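Local coordinates for DNA ligase D 3'-phosphoesterase domain-containing protein (Methanocella paludicola, PDB 5DMP), which is a phosphoesterase that probably trims 3'-phosphate and other 3' ends of DNA during archaeal non-homologous end joining, at residues Gln9-Asp12 with Tyr18-Arg21; Asn84-Lys89 with Tyr101-Ile106. All coordinates share one frame; numbering follows the deposited sequence.

Contact 1: residues Gln9-Asp12 with Tyr18-Arg21; sequences QKHD and YDLR. With VN4 (oxido(dioxo)vanadium), chain J.
Gln9 and Arg21 meet because each carries its CG beside its backbone N, with chi1 at -82° in Gln9; from there the arginine runs extended out to NE, and its guanidinium arrives almost perpendicular to the glutamine amide. The grip is side-on and both bonds go to one atom: Gln9 OE1 lies in the guanidinium plane, 2.7 Å from Arg21 NE, which approaches nearly along the C=O axis, and 3.1 Å from Arg21 NH2, whose bond is more bent and reaches the oxygen from above the amide plane. Gln9 NE2 is held by the carbonyls of Tyr57 and Phe60, which probably keeps the amide from turning over.

Asp19, which shares a face of the sheet with Gln9, accepts at OD2 from His11 ND1 at 3.1 Å, in the imidazole plane, while the carboxylate is turned steeply against the ring. Asp19 CB lies over one face of the Arg21 guanidinium, toward its rim. Lys10 and Tyr18 pack on the other face of the sheet: Lys10 CG sits 4.0 Å from the centroid of the Tyr18 ring, a CH-pi contact, and a water bridges Lys10 NZ and Tyr18 OH. Gln9 and Asp19 form an antiparallel hydrogen-bonded pair, with Asp19 N to Gln9 O at 2.7 Å.

His11, Asp19 and Arg21 line the pocket of the vanadate, to which His53 and Tyr57 hydrogen-bond. His11 CE1 comes within 3.0 Å of VN4 O2, and the His11 side chain lies about 3 Å from a bound magnesium ion. Vanadate is a familiar phosphate mimic; the hairpin therefore probably places Arg21 near, but not bonded to, the phosphate position, with Asp19 orienting the His11 ring and Gln9 fixing the guanidinium from the second shell.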
ATOM      1  N   GLN A   9       4.013  -2.774  -3.963  1.00 21.38           N
ATOM      2  CA  GLN A   9       5.154  -3.011  -4.862  1.00 25.97           C
ATOM      3  C   GLN A   9       6.110  -1.841  -4.696  1.00 30.33           C
ATOM      4  O   GLN A   9       5.676  -0.683  -4.614  1.00 32.02           O
ATOM      5  CB  GLN A   9       4.675  -3.141  -6.283  1.00 26.46           C
ATOM      6  CG  GLN A   9       4.152  -4.584  -6.539  1.00 27.11           C
ATOM      7  CD  GLN A   9       3.064  -4.682  -7.567  1.00 27.66           C
ATOM      8  OE1 GLN A   9       2.084  -3.917  -7.584  1.00 30.50           O
ATOM      9  NE2 GLN A   9       3.182  -5.717  -8.429  1.00 29.70           N
ATOM     10  N   LYS A  10       7.398  -2.156  -4.604  1.00 28.61           N
ATOM     11  CA  LYS A  10       8.436  -1.101  -4.554  1.00 27.76           C
ATOM     12  C   LYS A  10       8.846  -0.903  -6.006  1.00 30.36           C
ATOM     13  O   LYS A  10       9.108  -1.880  -6.771  1.00 27.62           O
ATOM     14  CB  LYS A  10       9.607  -1.538  -3.639  1.00 26.89           C
ATOM     15  CG  LYS A  10      10.687  -0.441  -3.496  1.00 27.78           C
ATOM     16  CD  LYS A  10      11.764  -0.945  -2.514  1.00 32.66           C
ATOM     17  CE  LYS A  10      12.901   0.104  -2.349  1.00 35.93           C
ATOM     18  NZ  LYS A  10      13.919  -0.512  -1.440  1.00 39.82           N
ATOM     19  N   HIS A  11       8.892   0.369  -6.442  1.00 28.42           N
ATOM     20  CA  HIS A  11       8.897   0.625  -7.829  1.00 32.42           C
ATOM     21  C   HIS A  11       9.987   1.633  -8.127  1.00 35.25           C
ATOM     22  O   HIS A  11       9.927   2.805  -7.709  1.00 38.88           O
ATOM     23  CB  HIS A  11       7.538   1.145  -8.254  1.00 35.47           C
ATOM     24  CG  HIS A  11       7.325   1.085  -9.728  1.00 37.89           C
ATOM     25  ND1 HIS A  11       6.071   1.061 -10.295  1.00 47.77           N
ATOM     26  CD2 HIS A  11       8.208   1.039 -10.749  1.00 43.86           C
ATOM     27  CE1 HIS A  11       6.197   0.976 -11.610  1.00 48.59           C
ATOM     28  NE2 HIS A  11       7.484   0.978 -11.909  1.00 44.42           N
ATOM     29  N   ASP A  12      11.007   1.173  -8.802  1.00 36.03           N
ATOM     30  CA  ASP A  12      12.083   2.081  -9.197  1.00 42.31           C
ATOM     31  C   ASP A  12      11.773   2.566 -10.595  1.00 48.83           C
ATOM     32  O   ASP A  12      12.076   1.871 -11.568  1.00 43.65           O
ATOM     33  CB  ASP A  12      13.424   1.342  -9.162  1.00 45.57           C
ATOM     34  CG  ASP A  12      14.613   2.279  -9.175  1.00 58.74           C
ATOM     35  OD1 ASP A  12      14.452   3.491  -8.896  1.00 52.83           O
ATOM     36  OD2 ASP A  12      15.721   1.772  -9.432  1.00 65.80           O
ATOM     37  N   TYR A  18       6.536   3.675  -3.814  1.00 28.65           N
ATOM     38  CA  TYR A  18       5.892   2.422  -3.440  1.00 29.81           C
ATOM     39  C   TYR A  18       4.493   2.530  -4.025  1.00 35.22           C
ATOM     40  O   TYR A  18       3.971   3.645  -4.193  1.00 40.89           O
ATOM     41  CB  TYR A  18       5.896   2.188  -1.929  1.00 27.17           C
ATOM     42  CG  TYR A  18       7.301   1.968  -1.398  1.00 30.07           C
ATOM     43  CD1 TYR A  18       8.229   3.042  -1.323  1.00 29.32           C
ATOM     44  CD2 TYR A  18       7.693   0.712  -0.921  1.00 30.16           C
ATOM     45  CE1 TYR A  18       9.523   2.816  -0.837  1.00 31.52           C
ATOM     46  CE2 TYR A  18       8.988   0.467  -0.423  1.00 30.51           C
ATOM     47  CZ  TYR A  18       9.891   1.535  -0.390  1.00 32.44           C
ATOM     48  OH  TYR A  18      11.178   1.304   0.105  1.00 30.59           O
ATOM     49  N   ASP A  19       3.922   1.415  -4.446  1.00 29.95           N
ATOM     50  CA  ASP A  19       2.524   1.423  -4.889  1.00 28.99           C
ATOM     51  C   ASP A  19       1.791   0.552  -3.929  1.00 26.44           C
ATOM     52  O   ASP A  19       2.070  -0.662  -3.805  1.00 27.24           O
ATOM     53  CB  ASP A  19       2.413   0.834  -6.287  1.00 32.71           C
ATOM     54  CG  ASP A  19       3.079   1.728  -7.308  1.00 38.63           C
ATOM     55  OD1 ASP A  19       2.589   2.873  -7.374  1.00 40.62           O
ATOM     56  OD2 ASP A  19       4.062   1.300  -7.957  1.00 40.28           O
ATOM     57  N   LEU A  20       0.809   1.136  -3.252  1.00 25.35           N
ATOM     58  CA  LEU A  20      -0.038   0.366  -2.364  1.00 25.39           C
ATOM     59  C   LEU A  20      -1.337  -0.042  -3.094  1.00 24.91           C
ATOM     60  O   LEU A  20      -1.945   0.806  -3.754  1.00 25.69           O
ATOM     61  CB  LEU A  20      -0.495   1.271  -1.172  1.00 23.60           C
ATOM     62  CG  LEU A  20      -1.630   0.734  -0.331  1.00 23.90           C
ATOM     63  CD1 LEU A  20      -1.127  -0.496   0.517  1.00 22.97           C
ATOM     64  CD2 LEU A  20      -2.039   1.874   0.620  1.00 28.85           C
ATOM     65  N   ARG A  21      -1.784  -1.297  -2.926  1.00 23.67           N
ATOM     66  CA  ARG A  21      -3.067  -1.658  -3.618  1.00 24.25           C
ATOM     67  C   ARG A  21      -3.919  -2.504  -2.727  1.00 24.76           C
ATOM     68  O   ARG A  21      -3.441  -3.341  -1.925  1.00 24.00           O
ATOM     69  CB  ARG A  21      -2.752  -2.463  -4.953  1.00 23.73           C
ATOM     70  CG  ARG A  21      -1.527  -2.008  -5.671  1.00 22.53           C
ATOM     71  CD  ARG A  21      -1.437  -2.792  -7.072  1.00 23.84           C
ATOM     72  NE  ARG A  21      -0.174  -2.466  -7.687  1.00 24.96           N
ATOM     73  CZ  ARG A  21       0.101  -1.391  -8.414  1.00 26.04           C
ATOM     74  NH1 ARG A  21      -0.828  -0.453  -8.675  1.00 29.81           N
ATOM     75  NH2 ARG A  21       1.289  -1.227  -8.878  1.00 28.63           N
TER
HETATM   76  V   VN4 J 209       2.307   0.235 -12.029  1.00 64.29           V
HETATM   77  O1  VN4 J 209       1.414  -0.310 -13.638  1.00 56.12           O
HETATM   78  O2  VN4 J 209       3.837  -0.921 -11.784  1.00 46.00           O
HETATM   79  O3  VN4 J 209       1.665   1.679 -10.978  1.00 58.94           O
HETATM   80  O   HOH W   1      12.522  -0.809   1.200  1.00 33.18           O

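Contact 2: residues Asn84-Lys89 with Tyr101-Ile106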
ATOM      1  N   ASN A  84     -11.435  -5.234   6.861  1.00 28.31           N
ATOM      2  CA  ASN A  84     -11.980  -3.883   6.885  1.00 30.29           C
ATOM      3  C   ASN A  84     -12.443  -3.589   8.337  1.00 31.83           C
ATOM      4  O   ASN A  84     -13.443  -4.168   8.784  1.00 32.98           O
ATOM      5  CB  ASN A  84     -13.201  -3.854   5.968  1.00 31.16           C
ATOM      6  CG  ASN A  84     -13.956  -2.537   6.076  1.00 34.97           C
ATOM      7  OD1 ASN A  84     -13.477  -1.560   6.685  1.00 31.32           O
ATOM      8  ND2 ASN A  84     -15.115  -2.494   5.449  1.00 38.47           N
ATOM      9  N   LEU A  85     -11.751  -2.684   9.049  1.00 29.81           N
ATOM     10  CA  LEU A  85     -12.095  -2.398  10.447  1.00 27.49           C
ATOM     11  C   LEU A  85     -13.450  -1.683  10.546  1.00 31.85           C
ATOM     12  O   LEU A  85     -14.084  -1.716  11.620  1.00 34.67           O
ATOM     13  CB  LEU A  85     -10.994  -1.551  11.110  1.00 29.08           C
ATOM     14  CG  LEU A  85      -9.703  -2.383  11.289  1.00 30.12           C
ATOM     15  CD1 LEU A  85      -8.581  -1.515  11.770  1.00 35.04           C
ATOM     16  CD2 LEU A  85      -9.949  -3.542  12.232  1.00 32.08           C
ATOM     17  N   ARG A  86     -13.865  -1.021   9.466  1.00 32.75           N
ATOM     18  CA  ARG A  86     -15.128  -0.245   9.512  1.00 34.73           C
ATOM     19  C   ARG A  86     -16.406  -1.078   9.476  1.00 40.33           C
ATOM     20  O   ARG A  86     -17.499  -0.513   9.596  1.00 41.60           O
ATOM     21  CB  ARG A  86     -15.138   0.903   8.487  1.00 31.53           C
ATOM     22  CG  ARG A  86     -14.030   1.912   8.812  1.00 35.31           C
ATOM     23  CD  ARG A  86     -14.073   3.147   7.965  1.00 34.20           C
ATOM     24  NE  ARG A  86     -15.192   3.975   8.434  1.00 37.96           N
ATOM     25  CZ  ARG A  86     -15.814   4.922   7.727  1.00 41.20           C
ATOM     26  NH1 ARG A  86     -15.439   5.232   6.487  1.00 33.07           N
ATOM     27  NH2 ARG A  86     -16.826   5.600   8.309  1.00 39.21           N
ATOM     28  N   GLU A  87     -16.274  -2.395   9.311  1.00 42.21           N
ATOM     29  CA  GLU A  87     -17.380  -3.375   9.552  1.00 47.54           C
ATOM     30  C   GLU A  87     -17.570  -3.728  11.000  1.00 54.89           C
ATOM     31  O   GLU A  87     -18.636  -4.273  11.385  1.00 43.26           O
ATOM     32  CB  GLU A  87     -17.155  -4.679   8.794  1.00 50.32           C
ATOM     33  CG  GLU A  87     -17.338  -4.576   7.296  1.00 50.79           C
ATOM     34  CD  GLU A  87     -18.816  -4.485   6.823  1.00 59.72           C
ATOM     35  OE1 GLU A  87     -19.041  -4.685   5.607  1.00 64.52           O
ATOM     36  OE2 GLU A  87     -19.758  -4.215   7.617  1.00 59.05           O
ATOM     37  N   GLU A  88     -16.566  -3.413  11.818  1.00 44.17           N
ATOM     38  CA  GLU A  88     -16.626  -3.715  13.269  1.00 41.44           C
ATOM     39  C   GLU A  88     -17.193  -2.654  14.135  1.00 49.47           C
ATOM     40  O   GLU A  88     -16.561  -2.177  15.083  1.00 44.59           O
ATOM     41  CB  GLU A  88     -15.261  -4.134  13.737  1.00 44.53           C
ATOM     42  CG  GLU A  88     -14.739  -5.265  12.853  1.00 41.82           C
ATOM     43  CD  GLU A  88     -13.606  -6.010  13.534  1.00 53.87           C
ATOM     44  OE1 GLU A  88     -13.672  -6.182  14.792  1.00 51.97           O
ATOM     45  OE2 GLU A  88     -12.646  -6.389  12.825  1.00 51.72           O
ATOM     46  N   LYS A  89     -18.438  -2.282  13.843  1.00 43.07           N
ATOM     47  CA  LYS A  89     -18.993  -1.072  14.434  1.00 47.41           C
ATOM     48  C   LYS A  89     -20.429  -1.346  14.835  1.00 40.12           C
ATOM     49  O   LYS A  89     -21.018  -2.297  14.342  1.00 44.61           O
ATOM     50  CB  LYS A  89     -18.952   0.074  13.415  1.00 46.73           C
ATOM     51  CG  LYS A  89     -17.577   0.350  12.827  1.00 47.77           C
ATOM     52  CD  LYS A  89     -16.824   1.351  13.659  1.00 52.22           C
ATOM     53  CE  LYS A  89     -15.437   1.468  13.069  1.00 56.42           C
ATOM     54  NZ  LYS A  89     -14.445   1.778  14.129  1.00 61.76           N
ATOM     55  N   TYR A 101     -14.240   3.561   0.724  1.00 31.49           N
ATOM     56  CA  TYR A 101     -13.458   4.202  -0.303  1.00 32.87           C
ATOM     57  C   TYR A 101     -14.229   5.430  -0.842  1.00 35.20           C
ATOM     58  O   TYR A 101     -13.666   6.544  -0.937  1.00 34.22           O
ATOM     59  CB  TYR A 101     -13.222   3.225  -1.459  1.00 38.38           C
ATOM     60  CG  TYR A 101     -12.437   3.833  -2.587  1.00 39.26           C
ATOM     61  CD1 TYR A 101     -13.063   4.559  -3.638  1.00 47.96           C
ATOM     62  CD2 TYR A 101     -11.071   3.637  -2.658  1.00 41.17           C
ATOM     63  CE1 TYR A 101     -12.295   5.101  -4.676  1.00 47.24           C
ATOM     64  CE2 TYR A 101     -10.308   4.150  -3.696  1.00 42.00           C
ATOM     65  CZ  TYR A 101     -10.910   4.889  -4.677  1.00 50.57           C
ATOM     66  OH  TYR A 101     -10.032   5.369  -5.614  1.00 56.83           O
ATOM     67  N   ASP A 102     -15.513   5.197  -1.180  1.00 38.26           N
ATOM     68  CA  ASP A 102     -16.394   6.304  -1.650  1.00 42.01           C
ATOM     69  C   ASP A 102     -16.440   7.458  -0.667  1.00 40.41           C
ATOM     70  O   ASP A 102     -16.332   8.586  -1.078  1.00 41.64           O
ATOM     71  CB  ASP A 102     -17.795   5.814  -2.003  1.00 42.47           C
ATOM     72  CG  ASP A 102     -17.803   4.925  -3.249  1.00 50.64           C
ATOM     73  OD1 ASP A 102     -16.839   4.983  -4.049  1.00 49.35           O
ATOM     74  OD2 ASP A 102     -18.775   4.155  -3.422  1.00 56.62           O
ATOM     75  N   GLN A 103     -16.518   7.179   0.628  1.00 41.38           N
ATOM     76  CA  GLN A 103     -16.478   8.252   1.621  1.00 39.29           C
ATOM     77  C   GLN A 103     -15.087   8.897   1.857  1.00 42.03           C
ATOM     78  O   GLN A 103     -14.988   9.943   2.503  1.00 39.61           O
ATOM     79  CB  GLN A 103     -17.092   7.773   2.942  1.00 46.35           C
ATOM     80  CG  GLN A 103     -17.081   8.794   4.091  1.00 54.51           C
ATOM     81  CD  GLN A 103     -17.651   8.233   5.403  1.00 59.24           C
ATOM     82  OE1 GLN A 103     -17.071   7.341   6.003  1.00 57.99           O
ATOM     83  NE2 GLN A 103     -18.806   8.753   5.836  1.00 60.78           N
ATOM     84  N   GLY A 104     -14.007   8.299   1.350  1.00 37.22           N
ATOM     85  CA  GLY A 104     -12.650   8.875   1.551  1.00 32.63           C
ATOM     86  C   GLY A 104     -12.083   8.585   2.949  1.00 32.56           C
ATOM     87  O   GLY A 104     -11.227   9.341   3.452  1.00 32.30           O
ATOM     88  N   LYS A 105     -12.562   7.501   3.581  1.00 31.42           N
ATOM     89  CA  LYS A 105     -12.039   7.098   4.888  1.00 31.41           C
ATOM     90  C   LYS A 105     -11.950   5.582   4.996  1.00 28.07           C
ATOM     91  O   LYS A 105     -12.947   4.876   5.213  1.00 28.89           O
ATOM     92  CB  LYS A 105     -12.909   7.687   6.038  1.00 31.89           C
ATOM     93  CG  LYS A 105     -12.469   7.256   7.442  1.00 33.10           C
ATOM     94  CD  LYS A 105     -13.352   8.044   8.423  1.00 39.95           C
ATOM     95  CE  LYS A 105     -13.167   7.592   9.844  1.00 45.68           C
ATOM     96  NZ  LYS A 105     -14.089   8.439  10.657  1.00 53.60           N
ATOM     97  N   ILE A 106     -10.734   5.059   4.822  1.00 30.56           N
ATOM     98  CA  ILE A 106     -10.566   3.617   4.835  1.00 28.82           C
ATOM     99  C   ILE A 106      -9.720   3.290   6.078  1.00 27.00           C
ATOM    100  O   ILE A 106      -8.647   3.912   6.291  1.00 27.18           O
ATOM    101  CB  ILE A 106      -9.766   3.180   3.556  1.00 29.53           C
ATOM    102  CG1 ILE A 106     -10.611   3.410   2.261  1.00 30.80           C
ATOM    103  CG2 ILE A 106      -9.284   1.721   3.664  1.00 27.49           C
ATOM    104  CD1 ILE A 106      -9.780   3.326   0.953  1.00 29.39           C
TER
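Arg86 reaches from the short 3-10 segment 85-87 to the end of helix 97-103 and the start of the next strand, and its bend at chi3 (74°) turns the guanidinium end-on to Gln103. Both terminal nitrogens hold a single oxygen: Gln103 OE1 is 2.7 Å from Arg86 NH1 and 2.9 Å from Arg86 NH2. The amide and guanidinium planes lie only 12° apart, nearly coplanar. Gln103 gets there with CG anti to its backbone N and an extended chain. Arg86 NH1 also donates to Lys105 O at 2.8 Å, tilted somewhat from the guanidinium plane. The extended aliphatic chain of Lys105 covers one guanidinium face, with CD 3.9 Å above its centre; its ammonium remains 4.6 Å from Arg86 NH2 (NZ to NH2), a proximity of like charges. Were Arg86 replaced by an alanine, Gln103 OE1 and Lys105 O would probably lose these donors and the glutamine amide would be freer to turn. At the base of the arginine, Asn84 OD1 accepts from Arg86 N at 2.9 Å, an Asx turn. Across the contact, Gly104 takes positive phi in a Schellman motif, which caps the C-terminal end of the helix before strand 105-111 sets off.

From the N terminus, contact 1 comes first: it closes the tight hairpin between strands 5-12 and 16-24, with five residues between its segments. Contact 2 opens only much later, where strand 72-84 ends, and closes a loop of eleven intervening residues that includes the first four residues of helix 97-103 before strand 105-111 begins. The two loops thus follow in series, neither enclosing nor crossing the other. Contact 1 and contact 2 lie about 23 Å apart between centres and about 8 Å between nearest atoms. Strand 72-84 connects them through one antiparallel sheet, pairing with strand 5-12 and with strand 105-111; contact 1 lies at the ligand pocket, contact 2 toward the periphery.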